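PDB 5F7U: cycloalternan-forming enzyme from Listeria monocytogenes serovar 1/2a, which is a multidomain glycoside hydrolase family 31 protein, built round a TIM barrel and carrying a family 6 carbohydrate-binding module. Local coordinates for residues R256-N261 and Q280-Y285; E274-A279 and D602-F607; S609-L614 and I751-Q756. The protein carries 1 engineered substitution. All blocks are in the same frame, centred on the assembly; numbering follows the deposited sequence.

Contact 1: residues R256-N261 and Q280-Y285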
loop_
_atom_site.group_PDB
_atom_site.type_symbol
_atom_site.label_atom_id
_atom_site.label_comp_id
_atom_site.label_asym_id
_atom_site.label_seq_id
_atom_site.Cartn_x
_atom_site.Cartn_y
_atom_site.Cartn_z
ATOM N N ARG A 256 0.806 4.236 -6.868
ATOM C CA ARG A 256 0.991 5.482 -7.629
ATOM C C ARG A 256 1.940 6.400 -6.874
ATOM O O ARG A 256 1.833 6.537 -5.653
ATOM C CB ARG A 256 -0.370 6.161 -7.872
ATOM C CG ARG A 256 -1.375 5.286 -8.644
ATOM C CD ARG A 256 -0.910 5.106 -10.083
ATOM N NE ARG A 256 -1.633 4.067 -10.804
ATOM C CZ ARG A 256 -1.483 3.822 -12.093
ATOM N NH1 ARG A 256 -0.672 4.580 -12.842
ATOM N NH2 ARG A 256 -2.177 2.841 -12.651
ATOM N N TYR A 257 2.862 7.028 -7.611
ATOM C CA TYR A 257 3.991 7.750 -7.007
ATOM C C TYR A 257 3.840 9.261 -7.070
ATOM O O TYR A 257 4.590 10.006 -6.395
ATOM C CB TYR A 257 5.293 7.340 -7.737
ATOM C CG TYR A 257 5.679 5.888 -7.546
ATOM C CD1 TYR A 257 5.001 4.857 -8.239
ATOM C CD2 TYR A 257 6.731 5.542 -6.699
ATOM C CE1 TYR A 257 5.361 3.514 -8.080
ATOM C CE2 TYR A 257 7.103 4.201 -6.522
ATOM C CZ TYR A 257 6.409 3.200 -7.224
ATOM O OH TYR A 257 6.764 1.889 -7.077
ATOM N N ASP A 258 2.905 9.712 -7.918
ATOM C CA ASP A 258 2.742 11.126 -8.204
ATOM C C ASP A 258 1.817 11.862 -7.237
ATOM O O ASP A 258 2.127 12.987 -6.823
ATOM C CB ASP A 258 2.324 11.356 -9.682
ATOM C CG ASP A 258 1.069 10.568 -10.127
ATOM O OD1 ASP A 258 0.559 9.672 -9.419
ATOM O OD2 ASP A 258 0.579 10.879 -11.252
ATOM N N THR A 259 0.703 11.219 -6.900
ATOM C CA THR A 259 -0.325 11.795 -6.051
ATOM C C THR A 259 -1.174 10.669 -5.472
ATOM O O THR A 259 -1.279 9.610 -6.073
ATOM C CB THR A 259 -1.208 12.797 -6.820
ATOM O OG1 THR A 259 -2.171 13.370 -5.921
ATOM C CG2 THR A 259 -1.896 12.132 -8.032
ATOM N N ILE A 260 -1.748 10.901 -4.302
ATOM C CA ILE A 260 -2.727 9.943 -3.752
ATOM C C ILE A 260 -4.162 10.169 -4.254
ATOM O O ILE A 260 -5.007 9.283 -4.161
ATOM C CB ILE A 260 -2.652 9.813 -2.205
ATOM C CG1 ILE A 260 -2.930 11.139 -1.495
ATOM C CG2 ILE A 260 -1.288 9.231 -1.808
ATOM C CD1 ILE A 260 -4.375 11.373 -1.134
ATOM N N ASN A 261 -4.436 11.370 -4.755
ATOM C CA ASN A 261 -5.751 11.709 -5.276
ATOM C C ASN A 261 -5.610 11.968 -6.773
ATOM O O ASN A 261 -5.033 12.964 -7.178
ATOM C CB ASN A 261 -6.286 12.945 -4.547
ATOM C CG ASN A 261 -7.600 13.454 -5.119
ATOM O OD1 ASN A 261 -8.165 12.891 -6.069
ATOM N ND2 ASN A 261 -8.083 14.551 -4.555
ATOM N N GLN A 280 7.432 11.495 -11.735
ATOM C CA GLN A 280 7.479 12.478 -12.812
ATOM C C GLN A 280 6.839 11.951 -14.083
ATOM O O GLN A 280 6.083 12.661 -14.740
ATOM C CB GLN A 280 8.925 12.934 -13.065
ATOM C CG GLN A 280 9.565 13.548 -11.814
ATOM C CD GLN A 280 10.478 12.598 -11.009
ATOM O OE1 GLN A 280 10.086 11.500 -10.537
ATOM N NE2 GLN A 280 11.725 13.057 -10.809
ATOM N N THR A 281 7.097 10.682 -14.383
ATOM C CA THR A 281 6.539 10.032 -15.576
ATOM C C THR A 281 5.134 9.459 -15.334
ATOM O O THR A 281 4.470 9.057 -16.286
ATOM C CB THR A 281 7.442 8.867 -16.073
ATOM O OG1 THR A 281 7.501 7.849 -15.071
ATOM C CG2 THR A 281 8.854 9.341 -16.382
ATOM N N GLU A 282 4.702 9.410 -14.065
ATOM C CA GLU A 282 3.380 8.874 -13.681
ATOM C C GLU A 282 3.272 7.409 -14.090
ATOM O O GLU A 282 2.225 6.948 -14.567
ATOM C CB GLU A 282 2.233 9.742 -14.264
ATOM C CG GLU A 282 2.494 11.231 -14.057
ATOM C CD GLU A 282 1.317 12.131 -14.369
ATOM O OE1 GLU A 282 0.318 11.684 -14.971
ATOM O OE2 GLU A 282 1.414 13.323 -14.020
ATOM N N ARG A 283 4.375 6.676 -13.910
ATOM C CA ARG A 283 4.406 5.242 -14.243
ATOM C C ARG A 283 4.464 4.400 -12.969
ATOM O O ARG A 283 4.679 4.939 -11.874
ATOM C CB ARG A 283 5.562 4.928 -15.184
ATOM C CG ARG A 283 5.395 5.653 -16.522
ATOM C CD ARG A 283 6.603 5.475 -17.404
ATOM N NE ARG A 283 6.475 6.336 -18.577
ATOM C CZ ARG A 283 7.343 6.379 -19.575
ATOM N NH1 ARG A 283 8.442 5.601 -19.558
ATOM N NH2 ARG A 283 7.113 7.225 -20.594
ATOM N N THR A 284 4.237 3.098 -13.113
ATOM C CA THR A 284 4.236 2.188 -11.974
ATOM C C THR A 284 4.451 0.738 -12.374
ATOM O O THR A 284 4.092 0.322 -13.495
ATOM C CB THR A 284 2.950 2.285 -11.135
ATOM O OG1 THR A 284 3.081 1.437 -9.975
ATOM C CG2 THR A 284 1.673 1.882 -11.940
ATOM N N TYR A 285 5.020 -0.008 -11.431
ATOM C CA TYR A 285 5.221 -1.443 -11.577
ATOM C C TYR A 285 3.952 -2.219 -11.274
ATOM O O TYR A 285 3.843 -3.387 -11.627
ATOM C CB TYR A 285 6.240 -1.925 -10.548
ATOM C CG TYR A 285 7.533 -1.153 -10.456
ATOM C CD1 TYR A 285 8.611 -1.461 -11.300
ATOM C CD2 TYR A 285 7.702 -0.153 -9.464
ATOM C CE1 TYR A 285 9.823 -0.792 -11.185
ATOM C CE2 TYR A 285 8.912 0.523 -9.348
ATOM C CZ TYR A 285 9.950 0.201 -10.216
ATOM O OH TYR A 285 11.118 0.862 -10.080
HETATM O O HOH W 1 0.641 7.112 -12.205
HETATM O O HOH W 2 2.902 6.753 -10.497
#
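Arg256 and Thr284 meet with the methyl CG2 of Thr284 over the centre of the Arg256 guanidinium face, 3.7 Å from CZ of Arg256. The arginine chain bends at chi2 (-69°), which turns its flat end toward this methyl. Beside it the Tyr257 ring meets Thr284 OG1 at its edge, with CE1 of Tyr257 3.6 Å from that oxygen. The phenol OH of Tyr257 in turn lies in the plane of the Tyr285 ring, at its edge, 3.3 Å from CD2 of Tyr285. Farther along the segment, Asp258 OD2 sits against the Glu282 chain, 3.4 Å from CG of Glu282, and the two carboxylate planes are 62° apart.

Two waters bridge the segments. One joins the backbones, accepting from Tyr257 N and donating to Arg283 O. The other accepts from Arg256 NH1 of the side chain and gives a weak bond to Glu282 O. Further out, Arg256 NE and NH2 are held by the carbonyls of Phe253 and Glu268, Tyr257 OH is bonded to Ser600 O, and Thr284 OG1 to Glu255 O. Glu282, with positive phi, is the C-prime residue of a Schellman motif that ends helix 278-281.

Both segments belong to the mutarotase-like part of the family 31 fold. Asp258 OD2 and Glu282 OE2 are 3.8 Å apart, so their charges probably oppose each other. The Glu282 salt bridge to Lys265 would ease this.

Contact 2: residues E274-A279 and D602-F607. With GLC (alpha-D-glucopyranose), chain F; GLC (alpha-D-glucopyranose), chain B.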
loop_
_atom_site.group_PDB
_atom_site.type_symbol
_atom_site.label_atom_id
_atom_site.label_comp_id
_atom_site.label_asym_id
_atom_site.label_seq_id
_atom_site.Cartn_x
_atom_site.Cartn_y
_atom_site.Cartn_z
ATOM N N GLU A 274 9.898 1.488 -14.551
ATOM C CA GLU A 274 10.437 2.860 -14.679
ATOM C C GLU A 274 11.395 3.134 -13.535
ATOM O O GLU A 274 10.983 3.189 -12.385
ATOM C CB GLU A 274 9.314 3.925 -14.680
ATOM C CG GLU A 274 9.819 5.363 -14.925
ATOM C CD GLU A 274 10.422 5.553 -16.323
ATOM O OE1 GLU A 274 10.098 4.770 -17.236
ATOM O OE2 GLU A 274 11.247 6.474 -16.507
ATOM N N TYR A 275 12.671 3.289 -13.872
ATOM C CA TYR A 275 13.725 3.457 -12.861
ATOM C C TYR A 275 13.774 4.902 -12.352
ATOM O O TYR A 275 13.912 5.830 -13.157
ATOM C CB TYR A 275 15.032 3.048 -13.530
ATOM C CG TYR A 275 16.285 3.146 -12.695
ATOM C CD1 TYR A 275 16.560 2.201 -11.697
ATOM C CD2 TYR A 275 17.229 4.146 -12.950
ATOM C CE1 TYR A 275 17.738 2.283 -10.942
ATOM C CE2 TYR A 275 18.405 4.232 -12.213
ATOM C CZ TYR A 275 18.653 3.289 -11.215
ATOM O OH TYR A 275 19.825 3.385 -10.468
ATOM N N GLN A 276 13.639 5.088 -11.029
ATOM C CA GLN A 276 13.861 6.386 -10.344
ATOM C C GLN A 276 12.851 7.524 -10.549
ATOM O O GLN A 276 12.648 8.324 -9.634
ATOM C CB GLN A 276 15.265 6.949 -10.639
ATOM C CG GLN A 276 16.424 6.155 -10.053
ATOM C CD GLN A 276 17.797 6.802 -10.337
ATOM O OE1 GLN A 276 18.835 6.278 -9.934
ATOM N NE2 GLN A 276 17.803 7.927 -11.014
ATOM N N ASP A 277 12.257 7.643 -11.732
ATOM C CA ASP A 277 11.396 8.807 -11.983
ATOM C C ASP A 277 9.918 8.423 -12.174
ATOM O O ASP A 277 9.208 8.960 -13.037
ATOM C CB ASP A 277 11.934 9.670 -13.143
ATOM C CG ASP A 277 11.928 8.942 -14.472
ATOM O OD1 ASP A 277 11.697 7.713 -14.477
ATOM O OD2 ASP A 277 12.139 9.598 -15.525
ATOM N N GLN A 278 9.451 7.511 -11.334
ATOM C CA GLN A 278 8.074 7.049 -11.420
ATOM C C GLN A 278 7.079 8.192 -11.216
ATOM O O GLN A 278 6.083 8.265 -11.930
ATOM C CB GLN A 278 7.820 5.931 -10.372
ATOM C CG GLN A 278 8.749 4.714 -10.457
ATOM C CD GLN A 278 10.029 4.864 -9.618
ATOM O OE1 GLN A 278 10.349 5.947 -9.131
ATOM N NE2 GLN A 278 10.752 3.757 -9.420
ATOM N N ALA A 279 7.348 9.081 -10.253
ATOM C CA ALA A 279 6.402 10.184 -9.965
ATOM C C ALA A 279 6.286 11.137 -11.165
ATOM O O ALA A 279 5.190 11.529 -11.566
ATOM C CB ALA A 279 6.849 10.959 -8.728
ATOM N N ASP A 602 12.656 1.143 -7.397
ATOM C CA ASP A 602 14.011 1.702 -7.465
ATOM C C ASP A 602 13.927 3.205 -7.364
ATOM O O ASP A 602 13.481 3.861 -8.314
ATOM C CB ASP A 602 14.670 1.331 -8.802
ATOM C CG ASP A 602 14.857 -0.181 -8.984
ATOM O OD1 ASP A 602 14.880 -0.931 -7.996
ATOM O OD2 ASP A 602 14.974 -0.629 -10.147
ATOM N N GLN A 603 14.352 3.735 -6.220
ATOM C CA GLN A 603 14.246 5.168 -5.926
ATOM C C GLN A 603 15.555 5.738 -5.381
ATOM O O GLN A 603 16.419 5.016 -4.878
ATOM C CB GLN A 603 13.078 5.449 -4.963
ATOM C CG GLN A 603 11.745 4.894 -5.467
ATOM C CD GLN A 603 10.598 5.230 -4.546
ATOM O OE1 GLN A 603 10.199 4.400 -3.731
ATOM N NE2 GLN A 603 10.113 6.474 -4.612
ATOM N N THR A 604 15.707 7.046 -5.472
ATOM C CA THR A 604 16.941 7.688 -4.995
ATOM C C THR A 604 16.853 8.116 -3.532
ATOM O O THR A 604 15.764 8.252 -2.962
ATOM C CB THR A 604 17.324 8.914 -5.833
ATOM O OG1 THR A 604 16.208 9.801 -5.887
ATOM C CG2 THR A 604 17.719 8.528 -7.251
ATOM N N SER A 605 18.015 8.341 -2.933
ATOM C CA SER A 605 18.101 8.756 -1.522
ATOM C C SER A 605 17.863 10.255 -1.382
ATOM O O SER A 605 18.777 11.033 -1.052
ATOM C CB SER A 605 19.446 8.332 -0.925
ATOM O OG SER A 605 19.494 6.908 -0.862
ATOM N N THR A 606 16.618 10.655 -1.606
ATOM C CA THR A 606 16.228 12.061 -1.436
ATOM C C THR A 606 14.882 12.160 -0.718
ATOM O O THR A 606 14.121 11.189 -0.681
ATOM C CB THR A 606 16.072 12.808 -2.779
ATOM O OG1 THR A 606 14.964 12.251 -3.485
ATOM C CG2 THR A 606 17.324 12.708 -3.638
ATOM N N PHE A 607 14.590 13.356 -0.193
ATOM C CA PHE A 607 13.280 13.606 0.414
ATOM C C PHE A 607 12.160 13.574 -0.625
ATOM O O PHE A 607 11.068 13.091 -0.340
ATOM C CB PHE A 607 13.287 14.913 1.209
ATOM C CG PHE A 607 13.771 14.749 2.616
ATOM C CD1 PHE A 607 12.908 14.278 3.601
ATOM C CD2 PHE A 607 15.096 15.042 2.968
ATOM C CE1 PHE A 607 13.341 14.121 4.913
ATOM C CE2 PHE A 607 15.538 14.888 4.291
ATOM C CZ PHE A 607 14.649 14.421 5.253
HETATM C C1 GLC F . 17.869 -1.600 -13.982
HETATM C C2 GLC F . 16.705 -2.598 -13.957
HETATM C C3 GLC F . 16.108 -2.735 -12.549
HETATM C C4 GLC F . 17.179 -3.170 -11.541
HETATM C C5 GLC F . 18.336 -2.147 -11.628
HETATM C C6 GLC F . 19.529 -2.498 -10.752
HETATM O O1 GLC F . 17.379 -0.261 -13.821
HETATM O O2 GLC F . 15.693 -2.158 -14.863
HETATM O O3 GLC F . 15.014 -3.649 -12.588
HETATM O O4 GLC F . 16.672 -3.178 -10.185
HETATM O O5 GLC F . 18.839 -1.903 -12.961
HETATM O O6 GLC F . 19.445 -1.578 -9.667
HETATM C C1 GLC B . 16.244 -4.459 -9.661
HETATM C C2 GLC B . 15.593 -4.269 -8.274
HETATM C C3 GLC B . 16.607 -3.882 -7.179
HETATM C C4 GLC B . 17.783 -4.873 -7.164
HETATM C C5 GLC B . 18.292 -5.164 -8.583
HETATM C C6 GLC B . 19.345 -6.259 -8.638
HETATM O O2 GLC B . 14.463 -3.396 -8.368
HETATM O O3 GLC B . 15.996 -3.872 -5.877
HETATM O O4 GLC B . 18.860 -4.347 -6.368
HETATM O O5 GLC B . 17.245 -5.487 -9.522
HETATM O O6 GLC B . 19.840 -6.267 -9.991
HETATM O O HOH W 3 13.571 8.310 -7.218
#
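Asp602 OD2 lies in the plane of the Tyr275 ring, at its edge. One face of the ring carries CG of Gln276, 3.5 Å above the plane and offset toward the rim. Asp602 CB and O1 of the chain F glucose approach the ring obliquely, and CD1 of Tyr275 is 3.6 Å from CB of Asp602. The ring and the carboxylate are turned 70° apart. The amide of Gln276 meets Thr604 by its carbon CD, 3.5 Å from CG2 of Thr604.

Asp602 O is gripped by two donors from opposite faces of its carbonyl plane. Gln276 N gives a bent bond of 3.0 Å to Asp602 O. Gln278 NE2 gives a straighter one, 162° at the hydrogen, from above the carbonyl plane. The Gln278 chain bends at chi2 (89°), which points an N-H of its amide at this oxygen, close to the amide plane.

Here a loop of the mutarotase-like region meets the loop after TIM-barrel strand 597-599. Together they supply Tyr275 and Asp602 to a glycan pocket. Asp602 OD1 accepts a 2.5 Å hydrogen bond from O2 of the chain B glucose. Tyr275 OH is bonded to Glu663, which is itself hydrogen-bonded to a bound glucose. A water accepts from Thr604 N and donates to Gln276 O, joining the two backbones a second time.

Contact 3: residues S609-L614 and I751-Q756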
loop_
_atom_site.group_PDB
_atom_site.type_symbol
_atom_site.label_atom_id
_atom_site.label_comp_id
_atom_site.label_asym_id
_atom_site.label_seq_id
_atom_site.Cartn_x
_atom_site.Cartn_y
_atom_site.Cartn_z
ATOM N N SER A 609 12.041 11.592 -3.166
ATOM C CA SER A 609 11.754 10.167 -3.354
ATOM C C SER A 609 10.979 9.589 -2.171
ATOM O O SER A 609 10.076 8.794 -2.370
ATOM C CB SER A 609 13.029 9.339 -3.582
ATOM O OG SER A 609 13.682 9.804 -4.764
ATOM N N PHE A 610 11.354 10.000 -0.961
ATOM C CA PHE A 610 10.663 9.576 0.281
ATOM C C PHE A 610 9.183 9.952 0.146
ATOM O O PHE A 610 8.304 9.110 0.397
ATOM C CB PHE A 610 11.345 10.300 1.452
ATOM C CG PHE A 610 10.857 9.937 2.849
ATOM C CD1 PHE A 610 9.969 8.891 3.116
ATOM C CD2 PHE A 610 11.393 10.667 3.929
ATOM C CE1 PHE A 610 9.582 8.605 4.429
ATOM C CE2 PHE A 610 11.020 10.386 5.249
ATOM C CZ PHE A 610 10.116 9.341 5.496
ATOM N N GLN A 611 8.909 11.188 -0.288
ATOM C CA GLN A 611 7.526 11.627 -0.501
ATOM C C GLN A 611 6.799 10.740 -1.493
ATOM O O GLN A 611 5.642 10.364 -1.250
ATOM C CB GLN A 611 7.461 13.077 -0.958
ATOM C CG GLN A 611 7.914 14.063 0.125
ATOM C CD GLN A 611 8.297 15.422 -0.429
ATOM O OE1 GLN A 611 7.879 15.792 -1.545
ATOM N NE2 GLN A 611 9.114 16.170 0.324
ATOM N N ALA A 612 7.487 10.362 -2.575
ATOM C CA ALA A 612 6.862 9.511 -3.593
ATOM C C ALA A 612 6.626 8.085 -3.057
ATOM O O ALA A 612 5.603 7.463 -3.357
ATOM C CB ALA A 612 7.703 9.483 -4.855
ATOM N N SER A 613 7.556 7.573 -2.242
ATOM C CA SER A 613 7.384 6.258 -1.630
ATOM C C SER A 613 6.127 6.227 -0.749
ATOM O O SER A 613 5.349 5.266 -0.795
ATOM C CB SER A 613 8.613 5.907 -0.775
ATOM O OG SER A 613 9.792 5.845 -1.566
ATOM N N LEU A 614 5.935 7.276 0.042
ATOM C CA LEU A 614 4.762 7.296 0.909
ATOM C C LEU A 614 3.460 7.318 0.074
ATOM O O LEU A 614 2.498 6.614 0.396
ATOM C CB LEU A 614 4.850 8.429 1.944
ATOM C CG LEU A 614 3.732 8.569 2.981
ATOM C CD1 LEU A 614 3.381 7.229 3.644
ATOM C CD2 LEU A 614 4.176 9.586 4.020
ATOM N N ILE A 751 8.000 13.024 9.101
ATOM C CA ILE A 751 8.494 14.291 8.573
ATOM C C ILE A 751 9.193 13.947 7.265
ATOM O O ILE A 751 10.266 13.306 7.270
ATOM C CB ILE A 751 9.455 15.009 9.561
ATOM C CG1 ILE A 751 8.700 15.638 10.740
ATOM C CG2 ILE A 751 10.151 16.178 8.861
ATOM C CD1 ILE A 751 8.168 14.687 11.790
ATOM N N VAL A 752 8.583 14.350 6.147
ATOM C CA VAL A 752 9.104 13.968 4.820
ATOM C C VAL A 752 9.605 15.182 4.043
ATOM O O VAL A 752 9.804 15.117 2.822
ATOM C CB VAL A 752 8.063 13.188 3.980
ATOM C CG1 VAL A 752 7.649 11.910 4.712
ATOM C CG2 VAL A 752 6.846 14.063 3.701
ATOM N N GLN A 753 9.823 16.278 4.763
ATOM C CA GLN A 753 10.375 17.503 4.168
ATOM C C GLN A 753 11.720 17.816 4.777
ATOM O O GLN A 753 11.881 17.796 5.993
ATOM C CB GLN A 753 9.439 18.684 4.393
ATOM C CG GLN A 753 8.065 18.504 3.758
ATOM C CD GLN A 753 7.118 19.625 4.113
ATOM O OE1 GLN A 753 7.535 20.782 4.241
ATOM N NE2 GLN A 753 5.837 19.301 4.292
ATOM N N GLU A 754 12.686 18.073 3.901
ATOM C CA GLU A 754 14.044 18.428 4.293
ATOM C C GLU A 754 14.058 19.711 5.134
ATOM O O GLU A 754 13.411 20.704 4.782
ATOM C CB GLU A 754 14.884 18.597 3.039
ATOM C CG GLU A 754 16.396 18.641 3.262
ATOM C CD GLU A 754 17.171 18.840 1.960
ATOM O OE1 GLU A 754 16.650 18.536 0.868
ATOM O OE2 GLU A 754 18.312 19.333 2.003
ATOM N N GLY A 755 14.783 19.669 6.251
ATOM C CA GLY A 755 14.904 20.805 7.173
ATOM C C GLY A 755 13.719 21.070 8.093
ATOM O O GLY A 755 13.760 21.993 8.897
ATOM N N GLN A 756 12.650 20.274 7.979
ATOM C CA GLN A 756 11.443 20.534 8.748
ATOM C C GLN A 756 11.573 20.025 10.186
ATOM O O GLN A 756 12.045 18.907 10.409
ATOM C CB GLN A 756 10.250 19.861 8.071
ATOM C CG GLN A 756 8.939 20.012 8.835
ATOM C CD GLN A 756 7.763 19.375 8.111
ATOM O OE1 GLN A 756 7.920 18.419 7.352
ATOM N NE2 GLN A 756 6.576 19.899 8.355
#
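Ile751 O comes within 3.6 Å of CE2 of Phe610, approaching the ring obliquely. This carbonyl is buried by the contact and has no polar partner in the model.

Val752 follows and carries most of the contact. Its CG1 sits over the centre of the Phe610 face in a CH-pi contact, 3.7 Å from the ring centroid and 13° off the normal. The same methyl also touches Leu614, 4.2 Å from CD2 of that residue. The other branch, CG2, packs on the aliphatic part of Gln611, 3.7 Å from CG of Gln611. Gln611 is extended beyond CG, with chi2 161°, and its amide reaches the backbone of Val752. NE2 of Gln611 donates to Val752 O at 2.8 Å and 173°, and the acceptor lies in the plane of the amide.

Gln753 only brushes the tip of Gln611; its own amide is bonded to Glu738. From Gln753 to Gln756 the chain makes a type II beta turn.

The loop of the C-terminal domain thus docks on helix 607-622 of the TIM barrel. The neighbouring helix 642-653 touches Phe610 and Ile751, and its Glu643 and Arg647 bind the backbone of the turn at Gly755 and Gln756. Trp630, in barrel strand 628-631, meets the Phe610 ring nearly parallel.

From the N terminus, contact 1 closes a short loop within the mutarotase-like region, joining 256-261 to 280-285. Contact 2 starts inside that loop, at 274-279, and runs forward to 602-607 of the TIM barrel. Contacts 1 and 2 therefore cross, and both use helix 278-281. Arg283 NH1 and Glu274 OE1 form a salt bridge between them. Contact 3 opens after contact 2 has closed, and closes a loop from helix 607-622 to 751-756 in the C-terminal domain. Gln603 and Thr604 are probably hydrogen-bonded to Ser613 and Ser609 of that helix. The three contacts tie the mutarotase-like, barrel and C-terminal regions together.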